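Local coordinates for MoaF-like domain-containing protein (Burkholderia vietnamiensis, PDB 5HAL) that is of unknown function, though a beta-lactamase role has been suggested, and folds into a calycin-like antiparallel beta barrel that may bind a small ligand, at residues 21-26 / 87-92; 73-76 / 82-85; 95-98 / 104-107. All coordinates share one frame; numbering follows the deposited sequence.

Contact 1: 21-26 / 87-92; sequences KTFEVR and DDFAAG
The backbones at Phe23 and Phe89 stay well apart, 9.4 Å between Phe23 CA and Phe89 CA, so the segments are not paired as neighbouring strands and meet through side chains alone. This is packing within an up-and-down antiparallel barrel of the calycin type: 21-26 lies on the first strand, and 87-92 carries the end of strand 82-88 and the turn after it. Only 117 Å² is buried, about three quarters of it by a T-shaped (edge-to-face) pair of phenylalanines. Phe89 presents its CD1-CE1 edge to a face of Phe23, the ring planes 78° apart and the centroids 4.9 Å from each other. Phe89 CE1 stands 3.5 Å above the Phe23 ring, over its centre, while Phe89 CD1 is displaced toward the rim and comes 3.6 Å from Phe23 CE1. Both first torsions place CG beside the backbone N (chi1 -57° in Phe23, -67° in Phe89), and both side chains leave their backbones toward the other segment, which lets the rings span the gap. Other residues extend the cluster: Phe18 touches Phe23 and lies almost parallel to the Phe89 ring, and Leu112 of strand 105-114 touches both partners. Asp87 uses both carboxylate oxygens, OD1 with Ser94 OG and OD2 with His85 ND1. The turn bearing Phe89 is shaped by Asp88, whose OD1 takes two backbone N-H groups in an Asx turn and Asx motif: Ala90 N at 3.0 Å from OD1, nearly along the C-O bond, and Ala91 N also at 3.0 Å from Asp88 OD1, from above the carboxylate plane.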
ATOM      1  N   LYS A  21       2.028  10.773   5.975  1.00 26.66           N
ATOM      2  CA  LYS A  21       1.042  11.137   4.969  1.00 31.01           C
ATOM      3  C   LYS A  21       0.134   9.953   4.677  1.00 32.79           C
ATOM      4  O   LYS A  21       0.497   8.799   4.909  1.00 30.49           O
ATOM      5  CB  LYS A  21       1.723  11.595   3.663  1.00 28.31           C
ATOM      6  CG  LYS A  21       2.537  12.891   3.833  1.00 36.79           C
ATOM      7  CD  LYS A  21       3.472  13.087   2.647  1.00 43.21           C
ATOM      8  CE  LYS A  21       4.459  14.210   2.916  1.00 53.11           C
ATOM      9  NZ  LYS A  21       5.548  14.197   1.904  1.00 60.38           N
ATOM     10  N   THR A  22      -1.046  10.249   4.132  1.00 33.66           N
ATOM     11  CA  THR A  22      -2.040   9.241   3.789  1.00 32.82           C
ATOM     12  C   THR A  22      -2.395   9.354   2.313  1.00 31.71           C
ATOM     13  O   THR A  22      -2.495  10.458   1.772  1.00 31.74           O
ATOM     14  CB  THR A  22      -3.293   9.385   4.667  1.00 31.51           C
ATOM     15  OG1 THR A  22      -2.931   9.164   6.033  1.00 30.19           O
ATOM     16  CG2 THR A  22      -4.379   8.369   4.271  1.00 28.32           C
ATOM     17  N   PHE A  23      -2.572   8.204   1.664  1.00 31.99           N
ATOM     18  CA  PHE A  23      -2.844   8.129   0.235  1.00 31.31           C
ATOM     19  C   PHE A  23      -4.043   7.231  -0.006  1.00 28.00           C
ATOM     20  O   PHE A  23      -4.199   6.202   0.653  1.00 30.40           O
ATOM     21  CB  PHE A  23      -1.596   7.615  -0.526  1.00 27.50           C
ATOM     22  CG  PHE A  23      -0.398   8.461  -0.276  1.00 31.79           C
ATOM     23  CD1 PHE A  23      -0.128   9.551  -1.096  1.00 29.65           C
ATOM     24  CD2 PHE A  23       0.390   8.252   0.857  1.00 25.57           C
ATOM     25  CE1 PHE A  23       0.944  10.388  -0.830  1.00 29.92           C
ATOM     26  CE2 PHE A  23       1.464   9.082   1.135  1.00 29.73           C
ATOM     27  CZ  PHE A  23       1.746  10.153   0.288  1.00 31.12           C
ATOM     28  N   GLU A  24      -4.897   7.630  -0.943  1.00 33.41           N
ATOM     29  CA  GLU A  24      -5.976   6.770  -1.402  1.00 36.77           C
ATOM     30  C   GLU A  24      -5.556   6.046  -2.676  1.00 35.01           C
ATOM     31  O   GLU A  24      -5.124   6.680  -3.647  1.00 37.77           O
ATOM     32  CB  GLU A  24      -7.249   7.569  -1.655  1.00 40.85           C
ATOM     33  CG  GLU A  24      -8.393   6.688  -2.097  1.00 40.99           C
ATOM     34  CD  GLU A  24      -9.691   7.461  -2.242  1.00 49.23           C
ATOM     35  OE1 GLU A  24      -9.831   8.211  -3.233  1.00 52.25           O
ATOM     36  OE2 GLU A  24     -10.561   7.322  -1.354  1.00 49.50           O
ATOM     37  N   VAL A  25      -5.689   4.722  -2.676  1.00 30.45           N
ATOM     38  CA  VAL A  25      -5.416   3.907  -3.851  1.00 29.48           C
ATOM     39  C   VAL A  25      -6.739   3.343  -4.350  1.00 31.47           C
ATOM     40  O   VAL A  25      -7.542   2.838  -3.558  1.00 34.57           O
ATOM     41  CB  VAL A  25      -4.392   2.793  -3.549  1.00 34.96           C
ATOM     42  CG1 VAL A  25      -2.990   3.392  -3.447  1.00 35.20           C
ATOM     43  CG2 VAL A  25      -4.735   2.031  -2.251  1.00 27.47           C
ATOM     44  N   ARG A  26      -6.975   3.449  -5.656  1.00 33.24           N
ATOM     45  CA  ARG A  26      -8.214   2.979  -6.267  1.00 37.70           C
ATOM     46  C   ARG A  26      -7.879   1.997  -7.382  1.00 44.28           C
ATOM     47  O   ARG A  26      -7.163   2.343  -8.325  1.00 37.88           O
ATOM     48  CB  ARG A  26      -9.048   4.147  -6.811  1.00 41.44           C
ATOM     49  CG  ARG A  26      -9.245   5.305  -5.833  1.00 56.06           C
ATOM     50  CD  ARG A  26     -10.303   6.300  -6.335  1.00 65.54           C
ATOM     51  NE  ARG A  26     -11.646   5.729  -6.220  1.00 77.70           N
ATOM     52  CZ  ARG A  26     -12.553   6.100  -5.319  1.00 79.24           C
ATOM     53  NH1 ARG A  26     -13.734   5.495  -5.287  1.00 78.66           N
ATOM     54  NH2 ARG A  26     -12.287   7.077  -4.457  1.00 75.79           N
ATOM     55  N   ASP A  87       4.564   2.018  -6.154  1.00 26.08           N
ATOM     56  CA  ASP A  87       3.774   3.232  -6.032  1.00 27.13           C
ATOM     57  C   ASP A  87       4.603   4.407  -6.528  1.00 30.56           C
ATOM     58  O   ASP A  87       5.678   4.687  -5.989  1.00 34.51           O
ATOM     59  CB  ASP A  87       3.321   3.437  -4.586  1.00 24.95           C
ATOM     60  CG  ASP A  87       2.217   2.470  -4.185  1.00 29.03           C
ATOM     61  OD1 ASP A  87       1.725   1.755  -5.077  1.00 27.98           O
ATOM     62  OD2 ASP A  87       1.832   2.427  -2.994  1.00 25.80           O
ATOM     63  N   ASP A  88       4.100   5.077  -7.560  1.00 33.31           N
ATOM     64  CA  ASP A  88       4.752   6.223  -8.182  1.00 34.56           C
ATOM     65  C   ASP A  88       3.995   7.460  -7.717  1.00 35.75           C
ATOM     66  O   ASP A  88       2.864   7.702  -8.154  1.00 38.26           O
ATOM     67  CB  ASP A  88       4.731   6.056  -9.702  1.00 39.08           C
ATOM     68  CG  ASP A  88       5.346   7.232 -10.464  1.00 41.53           C
ATOM     69  OD1 ASP A  88       5.488   8.343  -9.920  1.00 38.82           O
ATOM     70  OD2 ASP A  88       5.667   7.028 -11.650  1.00 44.90           O
ATOM     71  N   PHE A  89       4.615   8.235  -6.818  1.00 33.80           N
ATOM     72  CA  PHE A  89       3.940   9.359  -6.187  1.00 38.40           C
ATOM     73  C   PHE A  89       3.924  10.611  -7.047  1.00 45.01           C
ATOM     74  O   PHE A  89       3.227  11.568  -6.694  1.00 45.20           O
ATOM     75  CB  PHE A  89       4.586   9.667  -4.831  1.00 32.25           C
ATOM     76  CG  PHE A  89       4.370   8.584  -3.817  1.00 33.48           C
ATOM     77  CD1 PHE A  89       3.362   8.693  -2.878  1.00 31.23           C
ATOM     78  CD2 PHE A  89       5.139   7.430  -3.842  1.00 30.72           C
ATOM     79  CE1 PHE A  89       3.146   7.687  -1.954  1.00 32.91           C
ATOM     80  CE2 PHE A  89       4.934   6.424  -2.922  1.00 35.37           C
ATOM     81  CZ  PHE A  89       3.925   6.552  -1.976  1.00 32.33           C
ATOM     82  N   ALA A  90       4.668  10.639  -8.151  1.00 48.64           N
ATOM     83  CA  ALA A  90       4.590  11.785  -9.052  1.00 51.97           C
ATOM     84  C   ALA A  90       3.497  11.591 -10.097  1.00 53.23           C
ATOM     85  O   ALA A  90       2.686  12.491 -10.329  1.00 54.53           O
ATOM     86  CB  ALA A  90       5.938  12.025  -9.734  1.00 48.48           C
ATOM     87  N   ALA A  91       3.455  10.415 -10.720  1.00 51.00           N
ATOM     88  CA  ALA A  91       2.402  10.109 -11.676  1.00 51.33           C
ATOM     89  C   ALA A  91       1.085   9.756 -11.003  1.00 54.73           C
ATOM     90  O   ALA A  91       0.046   9.765 -11.672  1.00 52.75           O
ATOM     91  CB  ALA A  91       2.834   8.955 -12.582  1.00 47.17           C
ATOM     92  N   GLY A  92       1.101   9.445  -9.709  1.00 47.04           N
ATOM     93  CA  GLY A  92      -0.120   9.044  -9.033  1.00 41.08           C
ATOM     94  C   GLY A  92      -0.626   7.673  -9.432  1.00 40.43           C
ATOM     95  O   GLY A  92      -1.832   7.500  -9.652  1.00 39.85           O
TER

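Contact 2: 73-76 / 82-85; sequences IAWQ and TVVH. With EDO (1,2-ethanediol), chain B.
Trp75 has chi1 67°, which sets CG between its own backbone N and carbonyl carbon and lays the indole over the neighbouring strand against Val83; His85, with chi1 -82° and CG beside the backbone N, raises its imidazole next to the far end of the same indole. Val83 packs against one face of the indole, with CB above it and offset toward the rim. Its CG1 is 3.5 Å from Trp75 CZ2 and lies over the six-membered ring, 3.8 Å from the centroid and 25° off the normal, a CH-pi contact, while CG2 reaches toward the five-membered ring near NE1. Trp75 CH2 in turn sits over one face of the His85 ring, offset toward its rim and 3.6 Å from His85 NE2; the two ring planes are inclined at an intermediate angle. Beneath these groups runs a beta hairpin of the barrel, strand 70-76 antiparallel to strand 82-88. Two hydrogen-bonded pairs hold the register: His85 N to Ile73 O at 2.7 Å and Ile73 N to His85 O at 2.9 Å, then Val83 N to Trp75 O at 3.0 Å and Trp75 N to Val83 O at 3.1 Å. Ile73, Trp75, Val83 and His85 face the interior, as their burial and the reach of His85 to Asn34 and of Ile73 to Tyr36 indicate. Ala74, Gln76, Thr82 and Val84 occupy the other face, where Gln76 NE2 passes Thr82 CG2 on its way to Arg80 O. Trp75 NE1 bonds Glu77 OE2. The imidazole is gripped at both nitrogens: His85 ND1 bonds Asp87 OD2, and near the ring plane His85 NE2 lies 2.8 Å from O1 of a 1,2-ethanediol, probably from the crystallisation liquor.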
ATOM      1  N   ILE A  73       7.094  -0.945  -2.087  1.00 25.14           N
ATOM      2  CA  ILE A  73       6.628  -0.982  -0.703  1.00 22.83           C
ATOM      3  C   ILE A  73       6.020  -2.361  -0.468  1.00 26.97           C
ATOM      4  O   ILE A  73       5.134  -2.784  -1.224  1.00 26.95           O
ATOM      5  CB  ILE A  73       5.612   0.143  -0.444  1.00 23.64           C
ATOM      6  CG1 ILE A  73       6.219   1.488  -0.876  1.00 25.28           C
ATOM      7  CG2 ILE A  73       5.158   0.172   1.026  1.00 21.62           C
ATOM      8  CD1 ILE A  73       5.250   2.655  -0.827  1.00 25.28           C
ATOM      9  N   ALA A  74       6.504  -3.075   0.552  1.00 25.52           N
ATOM     10  CA  ALA A  74       6.083  -4.461   0.765  1.00 24.82           C
ATOM     11  C   ALA A  74       5.833  -4.728   2.238  1.00 23.32           C
ATOM     12  O   ALA A  74       6.476  -4.153   3.113  1.00 22.89           O
ATOM     13  CB  ALA A  74       7.119  -5.485   0.244  1.00 18.11           C
ATOM     14  N   TRP A  75       4.889  -5.619   2.505  1.00 26.40           N
ATOM     15  CA  TRP A  75       4.579  -5.987   3.878  1.00 26.08           C
ATOM     16  C   TRP A  75       3.849  -7.323   3.878  1.00 24.58           C
ATOM     17  O   TRP A  75       3.383  -7.806   2.843  1.00 22.23           O
ATOM     18  CB  TRP A  75       3.738  -4.911   4.565  1.00 22.87           C
ATOM     19  CG  TRP A  75       2.343  -4.745   4.006  1.00 23.73           C
ATOM     20  CD1 TRP A  75       1.237  -5.488   4.327  1.00 24.93           C
ATOM     21  CD2 TRP A  75       1.903  -3.755   3.060  1.00 23.33           C
ATOM     22  NE1 TRP A  75       0.142  -5.021   3.639  1.00 25.55           N
ATOM     23  CE2 TRP A  75       0.521  -3.954   2.862  1.00 24.80           C
ATOM     24  CE3 TRP A  75       2.545  -2.710   2.368  1.00 23.80           C
ATOM     25  CZ2 TRP A  75      -0.231  -3.158   1.995  1.00 27.92           C
ATOM     26  CZ3 TRP A  75       1.802  -1.919   1.512  1.00 24.28           C
ATOM     27  CH2 TRP A  75       0.420  -2.145   1.333  1.00 28.92           C
ATOM     28  N   GLN A  76       3.749  -7.911   5.062  1.00 24.99           N
ATOM     29  CA  GLN A  76       3.001  -9.137   5.262  1.00 23.92           C
ATOM     30  C   GLN A  76       1.990  -8.899   6.372  1.00 26.16           C
ATOM     31  O   GLN A  76       2.335  -8.365   7.428  1.00 28.41           O
ATOM     32  CB  GLN A  76       3.938 -10.290   5.607  1.00 23.60           C
ATOM     33  CG  GLN A  76       3.264 -11.626   5.805  1.00 23.46           C
ATOM     34  CD  GLN A  76       4.284 -12.761   5.761  1.00 27.19           C
ATOM     35  OE1 GLN A  76       5.428 -12.606   6.214  1.00 26.26           O
ATOM     36  NE2 GLN A  76       3.888 -13.893   5.184  1.00 25.77           N
ATOM     37  N   THR A  82       0.688 -11.578   1.702  1.00 24.27           N
ATOM     38  CA  THR A  82       1.779 -10.668   1.353  1.00 22.85           C
ATOM     39  C   THR A  82       1.340  -9.672   0.288  1.00 28.09           C
ATOM     40  O   THR A  82       0.521  -9.983  -0.588  1.00 25.93           O
ATOM     41  CB  THR A  82       3.021 -11.410   0.850  1.00 21.71           C
ATOM     42  OG1 THR A  82       2.715 -12.083  -0.376  1.00 21.26           O
ATOM     43  CG2 THR A  82       3.484 -12.426   1.878  1.00 21.67           C
ATOM     44  N   VAL A  83       1.906  -8.467   0.366  1.00 22.88           N
ATOM     45  CA  VAL A  83       1.543  -7.367  -0.515  1.00 23.29           C
ATOM     46  C   VAL A  83       2.813  -6.695  -1.005  1.00 28.67           C
ATOM     47  O   VAL A  83       3.695  -6.374  -0.205  1.00 23.32           O
ATOM     48  CB  VAL A  83       0.645  -6.336   0.193  1.00 26.38           C
ATOM     49  CG1 VAL A  83       0.299  -5.185  -0.768  1.00 25.87           C
ATOM     50  CG2 VAL A  83      -0.628  -7.005   0.723  1.00 23.96           C
ATOM     51  N   VAL A  84       2.900  -6.472  -2.317  1.00 23.62           N
ATOM     52  CA  VAL A  84       3.947  -5.657  -2.919  1.00 21.79           C
ATOM     53  C   VAL A  84       3.269  -4.548  -3.707  1.00 25.91           C
ATOM     54  O   VAL A  84       2.473  -4.825  -4.616  1.00 29.06           O
ATOM     55  CB  VAL A  84       4.863  -6.479  -3.839  1.00 26.02           C
ATOM     56  CG1 VAL A  84       5.861  -5.564  -4.538  1.00 27.32           C
ATOM     57  CG2 VAL A  84       5.589  -7.559  -3.056  1.00 22.96           C
ATOM     58  N   HIS A  85       3.583  -3.300  -3.359  1.00 22.01           N
ATOM     59  CA  HIS A  85       3.204  -2.115  -4.122  1.00 20.36           C
ATOM     60  C   HIS A  85       4.392  -1.601  -4.919  1.00 29.84           C
ATOM     61  O   HIS A  85       5.510  -1.544  -4.405  1.00 27.62           O
ATOM     62  CB  HIS A  85       2.765  -0.967  -3.213  1.00 21.06           C
ATOM     63  CG  HIS A  85       1.352  -1.036  -2.747  1.00 25.40           C
ATOM     64  ND1 HIS A  85       0.616   0.099  -2.468  1.00 25.20           N
ATOM     65  CD2 HIS A  85       0.550  -2.091  -2.462  1.00 24.14           C
ATOM     66  CE1 HIS A  85      -0.588  -0.259  -2.054  1.00 26.97           C
ATOM     67  NE2 HIS A  85      -0.653  -1.581  -2.045  1.00 25.21           N
TER
HETATM   68  C1  EDO B 201      -3.298  -4.476  -1.569  1.00 63.28           C
HETATM   69  O1  EDO B 201      -3.053  -3.062  -1.670  1.00 51.30           O
HETATM   70  C2  EDO B 201      -4.285  -4.756  -0.441  1.00 64.84           C
HETATM   71  O2  EDO B 201      -4.731  -6.118  -0.469  1.00 65.11           O

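Contact 3: 95-98 / 104-107; sequences RTFF and DFHR
Phe105 overlaps Phe97 across the hairpin, its CE1 lying 4.0 Å from Phe97 CB and its CZ nearly as close to Phe97 CD1. The two strands are 93-99 and 105-114, the last antiparallel hairpin of the barrel. Although Phe105 CB starts away from the opposite strand, chi1 of -169° carries the ring back over it, and CD1 comes 3.5 Å from Phe98 O. Backbone pairing is centred on Phe98 and His106, a hydrogen-bonded pair: Phe98 N to His106 O is 2.8 Å, and His106 N to Phe98 O is also 2.8 Å. The side chains of that pair leave the sheet together and lie side by side. Their rings meet rim to rim, centroids of Phe98 and His106 5.7 Å apart and planes 24° apart, with neither over the other's face. Phe98 also packs on Val83 and lies close to a bound 1,2-ethanediol. On the opposite face of the sheet, Arg107 is paired with Phe97 across the strands, a non-hydrogen-bonded pair: its CG is 3.9 Å from Phe97 CD1, and bends at chi2 and chi3 bring one face of the guanidinium against the Phe105 ring. There Phe105 CE2 lies 3.6 Å above the guanidinium plane of Arg107, offset toward its rim.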
ATOM      1  N   ARG A  95       0.743   0.018  -8.606  1.00 33.61           N
ATOM      2  CA  ARG A  95       0.667  -1.329  -9.152  1.00 28.15           C
ATOM      3  C   ARG A  95       0.933  -2.321  -8.028  1.00 34.53           C
ATOM      4  O   ARG A  95       1.960  -2.228  -7.344  1.00 31.40           O
ATOM      5  CB  ARG A  95       1.666  -1.513 -10.291  1.00 34.72           C
ATOM      6  CG  ARG A  95       1.561  -2.869 -10.948  1.00 52.63           C
ATOM      7  CD  ARG A  95       2.498  -2.996 -12.147  1.00 60.35           C
ATOM      8  NE  ARG A  95       2.240  -2.001 -13.186  1.00 67.48           N
ATOM      9  CZ  ARG A  95       1.232  -2.070 -14.046  1.00 62.62           C
ATOM     10  NH1 ARG A  95       0.376  -3.082 -13.977  1.00 57.58           N
ATOM     11  NH2 ARG A  95       1.078  -1.128 -14.967  1.00 60.43           N
ATOM     12  N   THR A  96       0.010  -3.261  -7.826  1.00 33.39           N
ATOM     13  CA  THR A  96       0.060  -4.118  -6.650  1.00 29.11           C
ATOM     14  C   THR A  96       0.008  -5.590  -7.027  1.00 30.03           C
ATOM     15  O   THR A  96      -0.661  -5.998  -7.981  1.00 28.02           O
ATOM     16  CB  THR A  96      -1.089  -3.817  -5.660  1.00 30.41           C
ATOM     17  OG1 THR A  96      -2.342  -4.180  -6.246  1.00 35.84           O
ATOM     18  CG2 THR A  96      -1.121  -2.353  -5.333  1.00 32.87           C
ATOM     19  N   PHE A  97       0.719  -6.374  -6.231  1.00 25.03           N
ATOM     20  CA  PHE A  97       0.744  -7.823  -6.301  1.00 26.22           C
ATOM     21  C   PHE A  97       0.424  -8.320  -4.905  1.00 28.88           C
ATOM     22  O   PHE A  97       1.094  -7.938  -3.943  1.00 30.60           O
ATOM     23  CB  PHE A  97       2.120  -8.318  -6.756  1.00 23.19           C
ATOM     24  CG  PHE A  97       2.586  -7.687  -8.048  1.00 27.19           C
ATOM     25  CD1 PHE A  97       2.350  -8.315  -9.258  1.00 23.05           C
ATOM     26  CD2 PHE A  97       3.244  -6.459  -8.047  1.00 30.07           C
ATOM     27  CE1 PHE A  97       2.770  -7.731 -10.474  1.00 26.28           C
ATOM     28  CE2 PHE A  97       3.662  -5.873  -9.247  1.00 28.10           C
ATOM     29  CZ  PHE A  97       3.425  -6.524 -10.465  1.00 24.12           C
ATOM     30  N   PHE A  98      -0.597  -9.159  -4.789  1.00 23.39           N
ATOM     31  CA  PHE A  98      -1.155  -9.526  -3.494  1.00 27.53           C
ATOM     32  C   PHE A  98      -1.329 -11.040  -3.487  1.00 25.80           C
ATOM     33  O   PHE A  98      -1.995 -11.598  -4.365  1.00 25.38           O
ATOM     34  CB  PHE A  98      -2.477  -8.759  -3.258  1.00 30.59           C
ATOM     35  CG  PHE A  98      -3.365  -9.329  -2.184  1.00 41.64           C
ATOM     36  CD1 PHE A  98      -4.664  -9.725  -2.484  1.00 51.52           C
ATOM     37  CD2 PHE A  98      -2.927  -9.426  -0.863  1.00 52.01           C
ATOM     38  CE1 PHE A  98      -5.509 -10.242  -1.482  1.00 56.72           C
ATOM     39  CE2 PHE A  98      -3.763  -9.940   0.143  1.00 51.62           C
ATOM     40  CZ  PHE A  98      -5.049 -10.353  -0.167  1.00 48.49           C
ATOM     41  N   ASP A 104      -4.106 -17.518  -3.424  1.00 25.68           N
ATOM     42  CA  ASP A 104      -4.587 -16.796  -4.598  1.00 23.69           C
ATOM     43  C   ASP A 104      -3.707 -15.575  -4.843  1.00 26.93           C
ATOM     44  O   ASP A 104      -3.403 -14.816  -3.922  1.00 23.59           O
ATOM     45  CB  ASP A 104      -6.041 -16.361  -4.412  1.00 24.69           C
ATOM     46  CG  ASP A 104      -6.982 -17.536  -4.246  1.00 31.38           C
ATOM     47  OD1 ASP A 104      -6.973 -18.446  -5.094  1.00 31.86           O
ATOM     48  OD2 ASP A 104      -7.717 -17.564  -3.247  1.00 34.71           O
ATOM     49  N   PHE A 105      -3.310 -15.383  -6.091  1.00 27.31           N
ATOM     50  CA  PHE A 105      -2.389 -14.330  -6.487  1.00 27.04           C
ATOM     51  C   PHE A 105      -3.178 -13.313  -7.288  1.00 28.83           C
ATOM     52  O   PHE A 105      -3.806 -13.665  -8.291  1.00 25.53           O
ATOM     53  CB  PHE A 105      -1.236 -14.911  -7.312  1.00 22.91           C
ATOM     54  CG  PHE A 105      -0.098 -13.953  -7.554  1.00 21.49           C
ATOM     55  CD1 PHE A 105       0.331 -13.086  -6.555  1.00 21.87           C
ATOM     56  CD2 PHE A 105       0.570 -13.949  -8.782  1.00 24.93           C
ATOM     57  CE1 PHE A 105       1.400 -12.219  -6.769  1.00 22.17           C
ATOM     58  CE2 PHE A 105       1.641 -13.094  -9.010  1.00 26.87           C
ATOM     59  CZ  PHE A 105       2.060 -12.227  -8.008  1.00 20.60           C
ATOM     60  N   HIS A 106      -3.150 -12.058  -6.848  1.00 25.90           N
ATOM     61  CA  HIS A 106      -3.952 -11.001  -7.444  1.00 27.70           C
ATOM     62  C   HIS A 106      -3.059  -9.855  -7.888  1.00 26.82           C
ATOM     63  O   HIS A 106      -2.219  -9.380  -7.118  1.00 27.35           O
ATOM     64  CB  HIS A 106      -5.003 -10.486  -6.453  1.00 32.51           C
ATOM     65  CG  HIS A 106      -6.005 -11.521  -6.059  1.00 41.13           C
ATOM     66  ND1 HIS A 106      -6.135 -11.976  -4.766  1.00 41.26           N
ATOM     67  CD2 HIS A 106      -6.899 -12.222  -6.799  1.00 41.57           C
ATOM     68  CE1 HIS A 106      -7.082 -12.897  -4.722  1.00 40.07           C
ATOM     69  NE2 HIS A 106      -7.555 -13.070  -5.944  1.00 43.03           N
ATOM     70  N   ARG A 107      -3.245  -9.419  -9.125  1.00 27.90           N
ATOM     71  CA  ARG A 107      -2.555  -8.261  -9.665  1.00 29.76           C
ATOM     72  C   ARG A 107      -3.580  -7.175  -9.914  1.00 29.74           C
ATOM     73  O   ARG A 107      -4.623  -7.431 -10.524  1.00 34.58           O
ATOM     74  CB  ARG A 107      -1.839  -8.604 -10.972  1.00 35.33           C
ATOM     75  CG  ARG A 107      -0.896  -9.771 -10.866  1.00 41.56           C
ATOM     76  CD  ARG A 107      -0.951 -10.520 -12.158  1.00 48.37           C
ATOM     77  NE  ARG A 107       0.327 -11.078 -12.548  1.00 43.32           N
ATOM     78  CZ  ARG A 107       0.607 -12.372 -12.513  1.00 39.57           C
ATOM     79  NH1 ARG A 107      -0.309 -13.237 -12.091  1.00 36.56           N
ATOM     80  NH2 ARG A 107       1.796 -12.795 -12.915  1.00 31.63           N
TER

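Overall arrangement
From the N terminus, segment 21-26 opens the longest loop, which closes only at 87-92 and encloses four whole strands and most of 82-88. Contact 2 is nested inside it, as the 73-76/82-85 hairpin, and shares strand 82-88 with contact 1. Contact 3 follows in series on the next hairpin, so no loops cross. Strand 82-88 thus serves two contacts and is also paired with 93-99: Val84 N lies 2.8 Å from Phe97 O, a probable hydrogen bond joining contacts 2 and 3, whose centres are about 10 Å apart. Strand 105-114 continues beyond contact 3 to pair with 22-27, closing the barrel where contact 1 begins.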